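Local coordinates for protein thiamin pyrophosphokinase (Geobacillus thermodenitrificans, PDB 3K94) that probably catalyses transfer of a pyrophosphate group from ATP to thiamine, giving thiamine diphosphate, the active cofactor form of vitamin B1, at residues B[76-80]-B[81-85]; B[111-114]-B[115-119]; B[52-56]-B[57-61]. All blocks are in the same frame, centred on the assembly; numbering follows the deposited sequence.

How the interactions relate
All three contacts are local, each holding a turn or start of a helix in the catalytic domain, and they follow one another along the chain in the order 3, 1, 2. Interactions 1 and 2 lie with centres 12 Å apart and touch directly: helix 80-88 packs on helix 106-118, with Met81 CG 3.5 Å from Asn112 OD1. Interaction 3 stands apart at the surface, its nearest atoms about 5 Å from interaction 1 and about 14 Å from interaction 2. Asp31 lies between interactions 1 and 3, whose centres are 20 Å apart: the carboxylate of Asp80 comes close to it and Ser53 touches it.

Interaction 1: B[76-80]-B[81-85]; sequences KDKTD and MEIAL
Thr79 and Glu82 show how a helix is started: the hydroxyl OG1 of Thr79, at the N-cap, accepts the backbone N-H of Glu82 at 3.2 Å, with an angle of 151° at the hydrogen. OG1 can reach that N-H because chi1 of 65° sets it between the threonine's own backbone N and carbonyl carbon, which also brings it 3.4 Å from Glu82 CB. The carbonyls then take over: Ile83 N donates to Thr79 O at 3.2 Å and Ala84 N to Asp80 O at 3.0 Å.

Lys78, one residue before the cap, contributes its aliphatic stem. Its CG lies 3.5 Å from Glu82 OE1, the two side chains crossing at about a right angle, and its CD lies 3.5 Å from the CG2 branch of Ile83. The other branch of Ile83 folds back over the first turn, CG1 standing 3.3 Å from Asp80 O. Were Ile83 replaced by an alanine, CG1, CG2 and CD1 would go, and the lysine stem would probably lose its apolar partner while a gap opened towards Phe48 of strand 46-48.

Further out, Ala84 also rests on the central strands, while Glu82 and Leu85 lean on Leu115 of helix 106-118 and Glu82 meets Leu184 of the second subunit. Asp80 reaches the other way, its carboxylate close to that of Asp31. Lys78 NZ and Glu82 OE2 remain 5.3 Å apart, so their opposite charges probably attract only at a distance; the capping is done by the threonine hydroxyl, with the ordinary helix bonds following it.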
loop_
_atom_site.group_PDB
_atom_site.type_symbol
_atom_site.label_atom_id
_atom_site.label_comp_id
_atom_site.label_asym_id
_atom_site.label_seq_id
_atom_site.Cartn_x
_atom_site.Cartn_y
_atom_site.Cartn_z
ATOM N N LYS B 76 -22.113 9.199 6.711
ATOM C CA LYS B 76 -21.153 9.833 7.608
ATOM C C LYS B 76 -20.281 8.795 8.312
ATOM O O LYS B 76 -20.777 7.767 8.782
ATOM C CB LYS B 76 -21.873 10.688 8.654
ATOM C CG LYS B 76 -22.608 11.895 8.098
ATOM C CD LYS B 76 -22.285 13.153 8.904
ATOM C CE LYS B 76 -22.456 12.934 10.401
ATOM N NZ LYS B 76 -23.873 12.685 10.775
ATOM N N ASP B 77 -18.981 9.064 8.375
ATOM C CA ASP B 77 -18.057 8.227 9.145
ATOM C C ASP B 77 -17.745 6.856 8.532
ATOM O O ASP B 77 -17.186 5.981 9.202
ATOM C CB ASP B 77 -18.573 8.051 10.574
ATOM C CG ASP B 77 -18.613 9.355 11.337
ATOM O OD1 ASP B 77 -17.541 9.985 11.479
ATOM O OD2 ASP B 77 -19.712 9.747 11.788
ATOM N N LYS B 78 -18.103 6.683 7.261
ATOM C CA LYS B 78 -17.805 5.469 6.517
ATOM C C LYS B 78 -17.405 5.846 5.092
ATOM O O LYS B 78 -17.961 6.777 4.521
ATOM C CB LYS B 78 -19.037 4.575 6.457
ATOM C CG LYS B 78 -19.360 3.773 7.703
ATOM C CD LYS B 78 -20.433 2.728 7.348
ATOM C CE LYS B 78 -20.644 1.698 8.441
ATOM N NZ LYS B 78 -21.431 2.272 9.558
ATOM N N THR B 79 -16.448 5.132 4.512
ATOM C CA THR B 79 -16.127 5.354 3.109
ATOM C C THR B 79 -17.156 4.629 2.248
ATOM O O THR B 79 -17.867 3.744 2.724
ATOM C CB THR B 79 -14.715 4.862 2.738
ATOM O OG1 THR B 79 -14.649 3.445 2.892
ATOM C CG2 THR B 79 -13.660 5.510 3.630
ATOM N N ASP B 80 -17.227 5.005 0.980
ATOM C CA ASP B 80 -18.148 4.373 0.053
ATOM C C ASP B 80 -17.787 2.913 -0.213
ATOM O O ASP B 80 -18.667 2.085 -0.431
ATOM C CB ASP B 80 -18.202 5.177 -1.244
ATOM C CG ASP B 80 -18.694 6.595 -1.012
ATOM O OD1 ASP B 80 -19.486 6.791 -0.067
ATOM O OD2 ASP B 80 -18.288 7.514 -1.756
HETATM N N MSE B 81 -16.492 2.603 -0.204
HETATM C CA MSE B 81 -16.046 1.238 -0.385
HETATM C C MSE B 81 -16.514 0.385 0.795
HETATM O O MSE B 81 -16.923 -0.772 0.631
HETATM C CB MSE B 81 -14.521 1.197 -0.480
HETATM C CG MSE B 81 -13.966 -0.191 -0.716
HETATM SE SE MSE B 81 -14.435 -0.843 -2.491
HETATM C CE MSE B 81 -13.354 0.311 -3.624
ATOM N N GLU B 82 -16.446 0.965 1.988
ATOM C CA GLU B 82 -16.846 0.273 3.204
ATOM C C GLU B 82 -18.330 -0.088 3.174
ATOM O O GLU B 82 -18.695 -1.238 3.401
ATOM C CB GLU B 82 -16.552 1.122 4.445
ATOM C CG GLU B 82 -17.148 0.532 5.706
ATOM C CD GLU B 82 -16.648 1.203 6.966
ATOM O OE1 GLU B 82 -16.239 2.378 6.894
ATOM O OE2 GLU B 82 -16.667 0.554 8.031
ATOM N N ILE B 83 -19.185 0.884 2.881
ATOM C CA ILE B 83 -20.606 0.562 2.831
ATOM C C ILE B 83 -20.880 -0.459 1.738
ATOM O O ILE B 83 -21.686 -1.381 1.941
ATOM C CB ILE B 83 -21.542 1.805 2.723
ATOM C CG1 ILE B 83 -21.211 2.670 1.509
ATOM C CG2 ILE B 83 -21.464 2.644 3.994
ATOM C CD1 ILE B 83 -21.986 3.979 1.491
ATOM N N ALA B 84 -20.186 -0.329 0.603
ATOM C CA ALA B 84 -20.339 -1.318 -0.468
ATOM C C ALA B 84 -19.941 -2.711 0.020
ATOM O O ALA B 84 -20.663 -3.681 -0.174
ATOM C CB ALA B 84 -19.537 -0.919 -1.718
ATOM N N LEU B 85 -18.793 -2.805 0.680
ATOM C CA LEU B 85 -18.335 -4.103 1.154
ATOM C C LEU B 85 -19.240 -4.654 2.264
ATOM O O LEU B 85 -19.559 -5.844 2.266
ATOM C CB LEU B 85 -16.885 -4.051 1.621
ATOM C CG LEU B 85 -16.323 -5.403 2.065
ATOM C CD1 LEU B 85 -16.287 -6.426 0.919
ATOM C CD2 LEU B 85 -14.965 -5.196 2.660
#

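Interaction 2: B[111-114]-B[115-119]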
loop_
_atom_site.group_PDB
_atom_site.type_symbol
_atom_site.label_atom_id
_atom_site.label_comp_id
_atom_site.label_asym_id
_atom_site.label_seq_id
_atom_site.Cartn_x
_atom_site.Cartn_y
_atom_site.Cartn_z
ATOM N N GLY B 111 -6.780 1.925 4.574
ATOM C CA GLY B 111 -8.124 1.797 5.099
ATOM C C GLY B 111 -8.810 0.593 4.493
ATOM O O GLY B 111 -9.453 -0.178 5.195
ATOM N N ASN B 112 -8.656 0.426 3.181
ATOM C CA ASN B 112 -9.191 -0.742 2.496
ATOM C C ASN B 112 -8.636 -2.073 3.000
ATOM O O ASN B 112 -9.385 -3.039 3.113
ATOM C CB ASN B 112 -9.017 -0.597 0.985
ATOM C CG ASN B 112 -9.965 0.427 0.419
ATOM O OD1 ASN B 112 -11.037 0.628 0.978
ATOM N ND2 ASN B 112 -9.590 1.079 -0.677
ATOM N N VAL B 113 -7.340 -2.118 3.311
ATOM C CA VAL B 113 -6.730 -3.317 3.902
ATOM C C VAL B 113 -7.332 -3.605 5.291
ATOM O O VAL B 113 -7.559 -4.761 5.647
ATOM C CB VAL B 113 -5.186 -3.200 4.009
ATOM C CG1 VAL B 113 -4.617 -4.346 4.813
ATOM C CG2 VAL B 113 -4.538 -3.182 2.621
ATOM N N GLU B 114 -7.599 -2.554 6.068
ATOM C CA GLU B 114 -8.263 -2.728 7.364
ATOM C C GLU B 114 -9.661 -3.349 7.217
ATOM O O GLU B 114 -10.098 -4.116 8.077
ATOM C CB GLU B 114 -8.320 -1.407 8.142
ATOM C CG GLU B 114 -6.929 -0.872 8.523
ATOM C CD GLU B 114 -6.138 -1.848 9.393
ATOM O OE1 GLU B 114 -6.698 -2.354 10.390
ATOM O OE2 GLU B 114 -4.951 -2.099 9.089
ATOM N N LEU B 115 -10.352 -3.021 6.127
ATOM C CA LEU B 115 -11.636 -3.657 5.806
ATOM C C LEU B 115 -11.465 -5.152 5.549
ATOM O O LEU B 115 -12.234 -5.968 6.051
ATOM C CB LEU B 115 -12.282 -3.002 4.582
ATOM C CG LEU B 115 -12.982 -1.665 4.795
ATOM C CD1 LEU B 115 -13.280 -1.003 3.461
ATOM C CD2 LEU B 115 -14.264 -1.901 5.565
ATOM N N LEU B 116 -10.459 -5.521 4.762
ATOM C CA LEU B 116 -10.179 -6.937 4.572
ATOM C C LEU B 116 -9.929 -7.640 5.918
ATOM O O LEU B 116 -10.405 -8.760 6.153
ATOM C CB LEU B 116 -9.013 -7.141 3.604
ATOM C CG LEU B 116 -9.426 -7.262 2.129
ATOM C CD1 LEU B 116 -10.271 -6.080 1.712
ATOM C CD2 LEU B 116 -8.200 -7.407 1.228
ATOM N N LEU B 117 -9.186 -6.975 6.797
ATOM C CA LEU B 117 -8.906 -7.517 8.126
ATOM C C LEU B 117 -10.153 -7.655 8.971
ATOM O O LEU B 117 -10.340 -8.664 9.642
ATOM C CB LEU B 117 -7.897 -6.648 8.865
ATOM C CG LEU B 117 -6.528 -6.735 8.216
ATOM C CD1 LEU B 117 -5.616 -5.689 8.815
ATOM C CD2 LEU B 117 -5.985 -8.154 8.389
ATOM N N LYS B 118 -11.002 -6.635 8.947
ATOM C CA LYS B 118 -12.267 -6.712 9.659
ATOM C C LYS B 118 -13.061 -7.925 9.194
ATOM O O LYS B 118 -13.677 -8.618 10.006
ATOM C CB LYS B 118 -13.087 -5.436 9.485
ATOM C CG LYS B 118 -14.508 -5.563 10.025
ATOM C CD LYS B 118 -15.269 -4.257 9.913
ATOM C CE LYS B 118 -16.669 -4.373 10.492
ATOM N NZ LYS B 118 -17.301 -3.030 10.589
ATOM N N TYR B 119 -13.040 -8.189 7.891
ATOM C CA TYR B 119 -13.752 -9.336 7.333
ATOM C C TYR B 119 -12.789 -10.459 6.942
ATOM O O TYR B 119 -12.969 -11.113 5.916
ATOM C CB TYR B 119 -14.588 -8.911 6.123
ATOM C CG TYR B 119 -15.708 -7.939 6.456
ATOM C CD1 TYR B 119 -16.804 -8.344 7.204
ATOM C CD2 TYR B 119 -15.671 -6.626 6.010
ATOM C CE1 TYR B 119 -17.829 -7.459 7.507
ATOM C CE2 TYR B 119 -16.688 -5.740 6.298
ATOM C CZ TYR B 119 -17.762 -6.157 7.051
ATOM O OH TYR B 119 -18.780 -5.274 7.337
#
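The carboxylate of Glu114 meets the CD1 methyl of Leu117, which stands above the plane of the group but displaced beyond its two oxygens, 3.7 Å from OE2 and 3.8 Å from OE1. The bend at chi2 (-59°) swings the carboxylate across the helix surface to this methyl, and the glutamate side chain crosses that of Leu117 obliquely. The acid's main polar partner lies across the dimer: OE2 forms a salt bridge with Arg180 of the second subunit, so the leucine methyl packs beside an ion pair. The amide of Asn112 is the second flat group. Its OD1 lies 3.7 Å from Leu115 CD1, the two side chains running alongside each other in the same direction, while its ND2 donates to Ala101 O. The third is the ring of Tyr119, where the CG methylene of the preceding Lys118 sits over the centre of one face, 4.2 Å above the plane.

Beneath these groups runs a regular alpha-helical ladder, each N-H bonded to the carbonyl four residues back, from Leu115 N to Gly111 O at 3.1 Å through to Lys118 N to Glu114 O at 2.8 Å. One more rung, Tyr119 N to Leu115 O, closes the turn at which Tyr119 leaves helical geometry. Val113 CG1 and Leu117 CD1 add a looser apolar touch, 4.3 Å apart.

Helix 106-118 is the crossover of the beta-alpha-beta unit between the parallel strands 97-99 and 125-128. Leu116 packs on Ile126, Leu133 and Val135 of the sheet, Tyr119 OH is hydrogen-bonded to Asp86 of helix 80-88, and Val113 faces Phe110 of the second subunit.

Interaction 3: B[52-56]-B[57-61]; sequences DSLPA and EDVVK
Leu54 makes the first contact along the chain, just after Ser53, which touches Asp31; its CB rests 3.9 Å from Val59 CG2, with the two side chains crossing at about a right angle. The backbone becomes extended at Leu54, on leaving the short 3-10 segment. Pro55 follows at the N-cap. With no side-chain acceptor to offer, it relies on its carbonyl: Val59 N bonds to Pro55 O at 3.1 Å, almost in line with the C=O bond, and Asp58 N adds a weak bond to the same oxygen, bent to 128°.

This is the entry to helix 56-65, which connects the neighbouring parallel strands 46-48 and 71-72 of the central sheet in a beta-alpha-beta crossover.

Two acids touch the proline ring at different carbons. Asp58, its CG anti to its own carbonyl carbon (chi1 -78°), brings OD2 to 3.1 Å from Pro55 CD, and Glu57 folds back through a bent chain to set OE1 3.2 Å from Pro55 CB. Negative groups in the first turn would probably interact favourably with the helix's amino-terminal end. At Ala56 the ladder continues, Val60 N meeting Ala56 O at 3.2 Å in a nearly straight bond (169°).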
loop_
_atom_site.group_PDB
_atom_site.type_symbol
_atom_site.label_atom_id
_atom_site.label_comp_id
_atom_site.label_asym_id
_atom_site.label_seq_id
_atom_site.Cartn_x
_atom_site.Cartn_y
_atom_site.Cartn_z
ATOM N N ASP B 52 -21.668 13.956 -6.314
ATOM C CA ASP B 52 -20.664 15.018 -6.267
ATOM C C ASP B 52 -19.282 14.473 -6.642
ATOM O O ASP B 52 -18.369 15.226 -7.002
ATOM C CB ASP B 52 -20.604 15.630 -4.869
ATOM C CG ASP B 52 -21.731 16.601 -4.607
ATOM O OD1 ASP B 52 -22.576 16.782 -5.513
ATOM O OD2 ASP B 52 -21.761 17.188 -3.500
ATOM N N SER B 53 -19.139 13.156 -6.542
ATOM C CA SER B 53 -17.870 12.491 -6.813
ATOM C C SER B 53 -17.654 12.199 -8.298
ATOM O O SER B 53 -16.621 11.644 -8.679
ATOM C CB SER B 53 -17.766 11.193 -6.006
ATOM O OG SER B 53 -17.769 11.467 -4.617
ATOM N N LEU B 54 -18.626 12.564 -9.130
ATOM C CA LEU B 54 -18.480 12.410 -10.573
ATOM C C LEU B 54 -18.567 13.780 -11.240
ATOM O O LEU B 54 -19.222 14.670 -10.720
ATOM C CB LEU B 54 -19.576 11.497 -11.131
ATOM C CG LEU B 54 -20.198 10.424 -10.229
ATOM C CD1 LEU B 54 -21.301 9.679 -10.978
ATOM C CD2 LEU B 54 -19.171 9.450 -9.724
ATOM N N PRO B 55 -17.892 13.960 -12.390
ATOM C CA PRO B 55 -18.066 15.217 -13.134
ATOM C C PRO B 55 -19.523 15.372 -13.582
ATOM O O PRO B 55 -20.207 14.368 -13.790
ATOM C CB PRO B 55 -17.156 15.038 -14.355
ATOM C CG PRO B 55 -16.132 13.996 -13.931
ATOM C CD PRO B 55 -16.870 13.081 -12.987
ATOM N N ALA B 56 -19.991 16.606 -13.746
ATOM C CA ALA B 56 -21.372 16.821 -14.132
ATOM C C ALA B 56 -21.706 16.068 -15.417
ATOM O O ALA B 56 -22.767 15.447 -15.517
ATOM C CB ALA B 56 -21.670 18.309 -14.272
ATOM N N GLU B 57 -20.795 16.104 -16.389
ATOM C CA GLU B 57 -21.038 15.468 -17.679
ATOM C C GLU B 57 -21.180 13.962 -17.511
ATOM O O GLU B 57 -21.871 13.307 -18.282
ATOM C CB GLU B 57 -19.921 15.770 -18.681
ATOM C CG GLU B 57 -19.236 17.100 -18.468
ATOM C CD GLU B 57 -18.193 17.044 -17.358
ATOM O OE1 GLU B 57 -17.368 16.100 -17.359
ATOM O OE2 GLU B 57 -18.194 17.946 -16.492
ATOM N N ASP B 58 -20.511 13.418 -16.500
ATOM C CA ASP B 58 -20.560 11.984 -16.247
ATOM C C ASP B 58 -21.894 11.570 -15.623
ATOM O O ASP B 58 -22.414 10.482 -15.908
ATOM C CB ASP B 58 -19.403 11.556 -15.353
ATOM C CG ASP B 58 -18.091 11.453 -16.113
ATOM O OD1 ASP B 58 -18.108 11.559 -17.359
ATOM O OD2 ASP B 58 -17.043 11.270 -15.460
ATOM N N VAL B 59 -22.438 12.434 -14.771
ATOM C CA VAL B 59 -23.733 12.166 -14.159
ATOM C C VAL B 59 -24.808 12.126 -15.238
ATOM O O VAL B 59 -25.642 11.233 -15.246
ATOM C CB VAL B 59 -24.085 13.188 -13.065
ATOM C CG1 VAL B 59 -25.434 12.861 -12.450
ATOM C CG2 VAL B 59 -23.008 13.189 -11.993
ATOM N N VAL B 60 -24.763 13.077 -16.168
ATOM C CA VAL B 60 -25.673 13.056 -17.303
ATOM C C VAL B 60 -25.562 11.740 -18.102
ATOM O O VAL B 60 -26.574 11.142 -18.470
ATOM C CB VAL B 60 -25.486 14.277 -18.233
ATOM C CG1 VAL B 60 -26.391 14.159 -19.446
ATOM C CG2 VAL B 60 -25.786 15.584 -17.486
ATOM N N LYS B 61 -24.341 11.276 -18.357
ATOM C CA LYS B 61 -24.161 10.030 -19.108
ATOM C C LYS B 61 -24.673 8.820 -18.327
ATOM O O LYS B 61 -25.297 7.915 -18.878
ATOM C CB LYS B 61 -22.689 9.821 -19.471
ATOM C CG LYS B 61 -22.211 10.629 -20.656
ATOM C CD LYS B 61 -20.945 10.019 -21.238
ATOM C CE LYS B 61 -21.210 8.598 -21.743
ATOM N NZ LYS B 61 -19.999 7.960 -22.343
#